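Local coordinates for protein spydx (Streptococcus pyogenes, PDB 2J43) that probably hydrolyses alpha-1,6-glucosidic linkages in pullulan and related glucans as a whole enzyme, this fragment being its glycogen-binding tandem of family 41 carbohydrate-binding modules, at residues A[22-27]-A[34-39]; A[90-95]-A[214-219]. All blocks are in the same frame, centred on the assembly; numbering follows the deposited sequence.

Contact 1: residues A[22-27]-A[34-39]; sequences GLWVWG and KDWPNG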
loop_
_atom_site.group_PDB
_atom_site.type_symbol
_atom_site.label_atom_id
_atom_site.label_comp_id
_atom_site.label_asym_id
_atom_site.label_seq_id
_atom_site.Cartn_x
_atom_site.Cartn_y
_atom_site.Cartn_z
ATOM N N GLY A 22 -10.263 21.658 6.691
ATOM C CA GLY A 22 -9.022 21.482 7.426
ATOM C C GLY A 22 -8.699 20.038 7.749
ATOM O O GLY A 22 -9.618 19.213 7.972
ATOM N N LEU A 23 -7.413 19.750 7.820
ATOM C CA LEU A 23 -6.894 18.457 8.310
ATOM C C LEU A 23 -6.331 18.713 9.699
ATOM O O LEU A 23 -5.304 19.346 9.882
ATOM C CB LEU A 23 -5.793 17.919 7.409
ATOM C CG LEU A 23 -5.221 16.550 7.757
ATOM C CD1 LEU A 23 -6.344 15.517 7.760
ATOM C CD2 LEU A 23 -4.100 16.096 6.791
ATOM N N TRP A 24 -6.993 18.135 10.689
ATOM C CA TRP A 24 -6.746 18.349 12.109
ATOM C C TRP A 24 -6.046 17.071 12.628
ATOM O O TRP A 24 -6.552 15.982 12.424
ATOM C CB TRP A 24 -8.074 18.568 12.840
ATOM C CG TRP A 24 -7.896 18.823 14.311
ATOM C CD1 TRP A 24 -7.784 17.890 15.315
ATOM C CD2 TRP A 24 -7.842 20.102 14.930
ATOM N NE1 TRP A 24 -7.621 18.546 16.518
ATOM C CE2 TRP A 24 -7.634 19.903 16.310
ATOM C CE3 TRP A 24 -7.917 21.428 14.440
ATOM C CZ2 TRP A 24 -7.515 20.970 17.213
ATOM C CZ3 TRP A 24 -7.801 22.489 15.328
ATOM C CH2 TRP A 24 -7.599 22.264 16.707
ATOM N N VAL A 25 -4.834 17.197 13.176
ATOM C CA VAL A 25 -3.982 16.048 13.455
ATOM C C VAL A 25 -3.482 15.986 14.906
ATOM O O VAL A 25 -3.264 17.009 15.549
ATOM C CB VAL A 25 -2.771 15.993 12.490
ATOM C CG1 VAL A 25 -3.238 15.845 11.066
ATOM C CG2 VAL A 25 -1.922 17.255 12.605
ATOM N N TRP A 26 -3.325 14.764 15.381
ATOM C CA TRP A 26 -2.732 14.511 16.676
ATOM C C TRP A 26 -1.992 13.199 16.706
ATOM O O TRP A 26 -1.824 12.532 15.676
ATOM C CB TRP A 26 -3.778 14.641 17.748
ATOM C CG TRP A 26 -4.951 13.657 17.764
ATOM C CD1 TRP A 26 -5.102 12.625 18.634
ATOM C CD2 TRP A 26 -6.172 13.653 16.952
ATOM N NE1 TRP A 26 -6.289 11.981 18.418
ATOM C CE2 TRP A 26 -6.981 12.590 17.419
ATOM C CE3 TRP A 26 -6.656 14.432 15.903
ATOM C CZ2 TRP A 26 -8.225 12.282 16.869
ATOM C CZ3 TRP A 26 -7.894 14.118 15.368
ATOM C CH2 TRP A 26 -8.652 13.051 15.844
ATOM N N GLY A 27 -1.512 12.795 17.873
ATOM C CA GLY A 27 -0.631 11.649 17.941
ATOM C C GLY A 27 0.789 12.045 17.555
ATOM O O GLY A 27 1.266 13.124 17.883
ATOM N N LYS A 34 -3.898 22.879 17.123
ATOM C CA LYS A 34 -4.386 23.589 18.274
ATOM C C LYS A 34 -5.350 24.676 17.840
ATOM O O LYS A 34 -5.349 25.100 16.674
ATOM C CB LYS A 34 -3.230 24.124 19.118
ATOM C CG LYS A 34 -2.409 25.129 18.495
ATOM C CD LYS A 34 -1.181 25.473 19.427
ATOM C CE LYS A 34 -0.436 26.736 18.971
ATOM N NZ LYS A 34 1.002 26.725 19.438
ATOM N N ASP A 35 -6.183 25.114 18.762
ATOM C CA ASP A 35 -7.190 26.137 18.532
ATOM C C ASP A 35 -8.271 25.723 17.555
ATOM O O ASP A 35 -8.296 26.122 16.368
ATOM C CB ASP A 35 -6.564 27.488 18.115
ATOM C CG ASP A 35 -7.534 28.655 18.323
ATOM O OD1 ASP A 35 -8.718 28.442 18.680
ATOM O OD2 ASP A 35 -7.194 29.829 18.124
ATOM N N TRP A 36 -9.220 24.924 18.047
ATOM C CA TRP A 36 -10.271 24.394 17.206
ATOM C C TRP A 36 -11.189 25.493 16.646
ATOM O O TRP A 36 -11.592 26.352 17.436
ATOM C CB TRP A 36 -11.130 23.392 18.010
ATOM C CG TRP A 36 -12.228 22.818 17.264
ATOM C CD1 TRP A 36 -13.548 23.222 17.297
ATOM C CD2 TRP A 36 -12.189 21.675 16.438
ATOM N NE1 TRP A 36 -14.301 22.426 16.481
ATOM C CE2 TRP A 36 -13.498 21.429 15.980
ATOM C CE3 TRP A 36 -11.170 20.819 16.009
ATOM C CZ2 TRP A 36 -13.798 20.401 15.108
ATOM C CZ3 TRP A 36 -11.481 19.785 15.179
ATOM C CH2 TRP A 36 -12.775 19.566 14.738
ATOM N N PRO A 37 -11.598 25.446 15.381
ATOM C CA PRO A 37 -11.196 24.507 14.328
ATOM C C PRO A 37 -10.117 25.070 13.414
ATOM O O PRO A 37 -9.595 24.365 12.571
ATOM C CB PRO A 37 -12.517 24.314 13.550
ATOM C CG PRO A 37 -13.136 25.707 13.570
ATOM C CD PRO A 37 -12.727 26.259 14.917
ATOM N N ASN A 38 -9.773 26.318 13.625
ATOM C CA ASN A 38 -9.005 27.023 12.573
ATOM C C ASN A 38 -7.523 26.650 12.563
ATOM O O ASN A 38 -6.827 26.842 11.539
ATOM C CB ASN A 38 -9.201 28.525 12.674
ATOM C CG ASN A 38 -10.627 28.946 12.372
ATOM O OD1 ASN A 38 -11.361 28.275 11.605
ATOM N ND2 ASN A 38 -11.026 30.071 12.921
ATOM N N GLY A 39 -7.034 26.023 13.637
ATOM C CA GLY A 39 -5.683 25.519 13.668
ATOM C C GLY A 39 -5.367 24.324 12.797
ATOM O O GLY A 39 -4.221 23.907 12.752
#
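In the first family 41 carbohydrate-binding module, the loop that follows strand 21-27, an inner strand of its sheet, folds back so that two tryptophans meet: the edge of Trp36, from the loop, meets the face of Trp24, on the strand. The pair is T-shaped, with the six-membered rings 4.8 Å apart between centroids and their planes at 73°. Trp36 CE3 presses over the centre of the Trp24 indole and lies 3.6 Å from its CD2. Both side chains leave the backbone with CG anti to N; for Trp24 (chi1 -179°) this extends the indole out from the strand to the loop backbone.

The far rim of the Trp24 ring is then wrapped by main chain. Its CH2 comes within 3.4 Å of Trp36 N and 3.5 Å of Lys34 C, while CZ3 reaches Pro37 O at 3.8 Å. Asp35 O lies at the ring edge, in its plane. No hydrogen bond crosses between the two segments, and the indole is held here by van der Waals and aromatic contact. Inside the loop, Gly39 N bonds to Asp35 O at 3.0 Å, which ties the ends of a turn containing a cis peptide before Pro37. The Pro37 ring folds back over a face of Trp36.

Trp24 and Trp26 project from the same side of the strand, consistent with the exposed aromatic surfaces through which carbohydrate-binding modules receive sugars. Leu23, next to Trp24 near the start of the strand, turns the other way, onto Met7, Phe9, Leu55 and Val57 of the opposing sheet. Strand 21-27 pairs with strand 66-73, where Asn72 ND2 bonds to Pro37 O, and with strand 41-42 on its other side; Ser33 OG accepts a bond from Val25 N within the same loop, just before residues 34-39.

Contact 2: residues A[90-95]-A[214-219]; sequences PKMNEV and NPYYID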
loop_
_atom_site.group_PDB
_atom_site.type_symbol
_atom_site.label_atom_id
_atom_site.label_comp_id
_atom_site.label_asym_id
_atom_site.label_seq_id
_atom_site.Cartn_x
_atom_site.Cartn_y
_atom_site.Cartn_z
ATOM N N PRO A 90 8.448 3.145 11.929
ATOM C CA PRO A 90 8.715 4.584 11.952
ATOM C C PRO A 90 9.113 5.179 10.623
ATOM O O PRO A 90 9.067 6.394 10.471
ATOM C CB PRO A 90 9.849 4.732 13.003
ATOM C CG PRO A 90 9.789 3.530 13.761
ATOM C CD PRO A 90 9.302 2.432 12.911
ATOM N N LYS A 91 9.511 4.357 9.643
ATOM C CA LYS A 91 9.790 4.874 8.297
ATOM C C LYS A 91 8.563 4.915 7.377
ATOM O O LYS A 91 8.705 5.326 6.231
ATOM C CB LYS A 91 10.871 4.056 7.594
ATOM C CG LYS A 91 12.270 4.139 8.233
ATOM C CD LYS A 91 13.315 3.448 7.366
ATOM C CE LYS A 91 14.737 3.687 7.902
ATOM N NZ LYS A 91 14.900 3.140 9.264
HETATM N N MSE A 92 7.386 4.494 7.842
HETATM C CA MSE A 92 6.195 4.527 6.975
HETATM C C MSE A 92 5.845 5.969 6.647
HETATM O O MSE A 92 5.657 6.797 7.557
HETATM C CB MSE A 92 5.031 3.797 7.584
HETATM C CG MSE A 92 3.758 3.978 6.759
HETATM SE SE MSE A 92 2.396 2.704 7.236
HETATM C CE MSE A 92 0.827 3.863 6.836
ATOM N N ASN A 93 5.902 6.278 5.354
ATOM C CA ASN A 93 5.862 7.654 4.881
ATOM C C ASN A 93 4.695 8.055 4.018
ATOM O O ASN A 93 4.688 9.123 3.394
ATOM C CB ASN A 93 7.198 8.091 4.312
ATOM C CG ASN A 93 7.507 7.392 3.051
ATOM O OD1 ASN A 93 6.735 6.553 2.602
ATOM N ND2 ASN A 93 8.633 7.774 2.430
ATOM N N GLU A 94 3.701 7.183 3.875
ATOM C CA GLU A 94 2.745 7.275 2.802
ATOM C C GLU A 94 1.567 6.387 3.206
ATOM O O GLU A 94 1.761 5.287 3.688
ATOM C CB GLU A 94 3.273 7.032 1.384
ATOM C CG GLU A 94 2.427 7.613 0.288
ATOM C CD GLU A 94 3.184 7.730 -1.036
ATOM O OE1 GLU A 94 4.260 7.123 -1.175
ATOM O OE2 GLU A 94 2.669 8.411 -1.957
ATOM N N VAL A 95 0.352 6.885 3.041
ATOM C CA VAL A 95 -0.852 6.099 3.342
ATOM C C VAL A 95 -1.940 6.530 2.392
ATOM O O VAL A 95 -1.995 7.703 1.971
ATOM C CB VAL A 95 -1.239 6.340 4.813
ATOM C CG1 VAL A 95 -1.603 7.830 5.011
ATOM C CG2 VAL A 95 -2.296 5.467 5.271
ATOM N N ASN A 214 2.491 -5.694 3.180
ATOM C CA ASN A 214 2.926 -4.299 3.152
ATOM C C ASN A 214 4.318 -4.143 2.629
ATOM O O ASN A 214 5.131 -5.071 2.731
ATOM C CB ASN A 214 2.845 -3.720 4.590
ATOM C CG ASN A 214 3.780 -4.429 5.561
ATOM O OD1 ASN A 214 3.387 -5.432 6.210
ATOM N ND2 ASN A 214 4.990 -3.987 5.632
ATOM N N PRO A 215 4.636 -2.981 2.061
ATOM C CA PRO A 215 5.934 -2.775 1.443
ATOM C C PRO A 215 7.093 -2.522 2.386
ATOM O O PRO A 215 8.205 -2.337 1.904
ATOM C CB PRO A 215 5.695 -1.536 0.561
ATOM C CG PRO A 215 4.667 -0.805 1.263
ATOM C CD PRO A 215 3.742 -1.818 1.877
ATOM N N TYR A 216 6.834 -2.562 3.693
ATOM C CA TYR A 216 7.865 -2.426 4.710
ATOM C C TYR A 216 8.393 -3.779 5.136
ATOM O O TYR A 216 9.325 -3.850 5.949
ATOM C CB TYR A 216 7.328 -1.613 5.902
ATOM C CG TYR A 216 6.854 -0.290 5.416
ATOM C CD1 TYR A 216 7.731 0.722 5.113
ATOM C CD2 TYR A 216 5.497 -0.066 5.157
ATOM C CE1 TYR A 216 7.308 1.937 4.621
ATOM C CE2 TYR A 216 5.070 1.152 4.642
ATOM C CZ TYR A 216 5.976 2.137 4.347
ATOM O OH TYR A 216 5.595 3.350 3.797
ATOM N N TYR A 217 7.810 -4.857 4.612
ATOM C CA TYR A 217 8.206 -6.242 4.962
ATOM C C TYR A 217 8.111 -6.459 6.486
ATOM O O TYR A 217 8.986 -7.056 7.088
ATOM C CB TYR A 217 9.592 -6.632 4.388
ATOM C CG TYR A 217 9.700 -6.283 2.910
ATOM C CD1 TYR A 217 9.077 -7.065 1.967
ATOM C CD2 TYR A 217 10.428 -5.176 2.476
ATOM C CE1 TYR A 217 9.165 -6.745 0.608
ATOM C CE2 TYR A 217 10.542 -4.866 1.144
ATOM C CZ TYR A 217 9.853 -5.646 0.217
ATOM O OH TYR A 217 9.918 -5.308 -1.109
ATOM N N ILE A 218 7.011 -5.994 7.066
ATOM C CA ILE A 218 6.687 -6.251 8.487
ATOM C C ILE A 218 5.664 -7.356 8.613
ATOM O O ILE A 218 4.579 -7.279 8.071
ATOM C CB ILE A 218 6.163 -4.963 9.171
ATOM C CG1 ILE A 218 7.143 -3.809 8.945
ATOM C CG2 ILE A 218 5.959 -5.215 10.709
ATOM C CD1 ILE A 218 8.571 -3.980 9.613
ATOM N N ASP A 219 6.003 -8.402 9.383
ATOM C CA ASP A 219 5.213 -9.623 9.353
ATOM C C ASP A 219 3.820 -9.463 9.960
ATOM O O ASP A 219 3.658 -8.909 11.043
ATOM C CB ASP A 219 5.990 -10.777 10.017
ATOM C CG ASP A 219 5.253 -12.102 9.916
ATOM O OD1 ASP A 219 4.004 -12.078 9.790
ATOM O OD2 ASP A 219 5.829 -13.217 9.956
HETATM O O HOH W 1 3.137 3.182 2.732
#
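Tyr216 reaches across to residues 91-94 with its hydroxyl leading toward their backbone and its side chain at about a right angle to that of Met92, which is present as selenomethionine. Met92 CB sits over one face, 4.2 Å from the ring centroid and 28° off the normal, a CH-pi contact. From there the side chain crosses the ring: CG lies 3.5 Å from Tyr216 OH, and the selenium goes on toward the CE2 side, oblique to the ring, 5.0 Å from its centroid. A first torsion of 173° puts CG anti to the Met92 backbone N and carries the chain across the ring.

The hydroxyl has two polar partners. Asn93 N gives it a weak hydrogen bond of 3.3 Å, and a water accepts from Tyr216 OH at 2.7 Å while donating to Glu94 O at 2.7 Å. The oxygen is thus both acceptor and donor, and its links reach two peptide units, 92-93 and 94-95, at the start of strand 94-97. The Asn93 amide, crossing the phenol obliquely with its plane 81° from the ring, brings OD1 to 3.6 Å from Tyr216 OH.

Tyr216 is carried by a type I beta turn from Asn214 to Tyr217, with Tyr217 N bonded to Asn214 O, in the tail that follows strand 201-205. Thr89 also touches its side chain. Taken together, these features make a Met-aromatic contact with a water-bridged tyrosine hydroxyl, placed at the junction of two tandem beta modules.

How the contacts relate
The two contacts illustrate local and long-range closure in one all-beta chain. Contact 1 comes first and is short: six residues separate its segments, and it folds the loop between strands 21-27 and 41-42 back onto the strand it has just left. Contact 2 opens later, where the chain passes from strand 83-86 of one sheet to strand 94-97 of the other, and closes only at the C terminus, spanning the whole second module. Contacts 1 and 2 lie in series, neither nested nor crossed, with their centres about 25 Å apart. Contact 1 shapes the surface of the first module; contact 2 joins that module to the tail of the second.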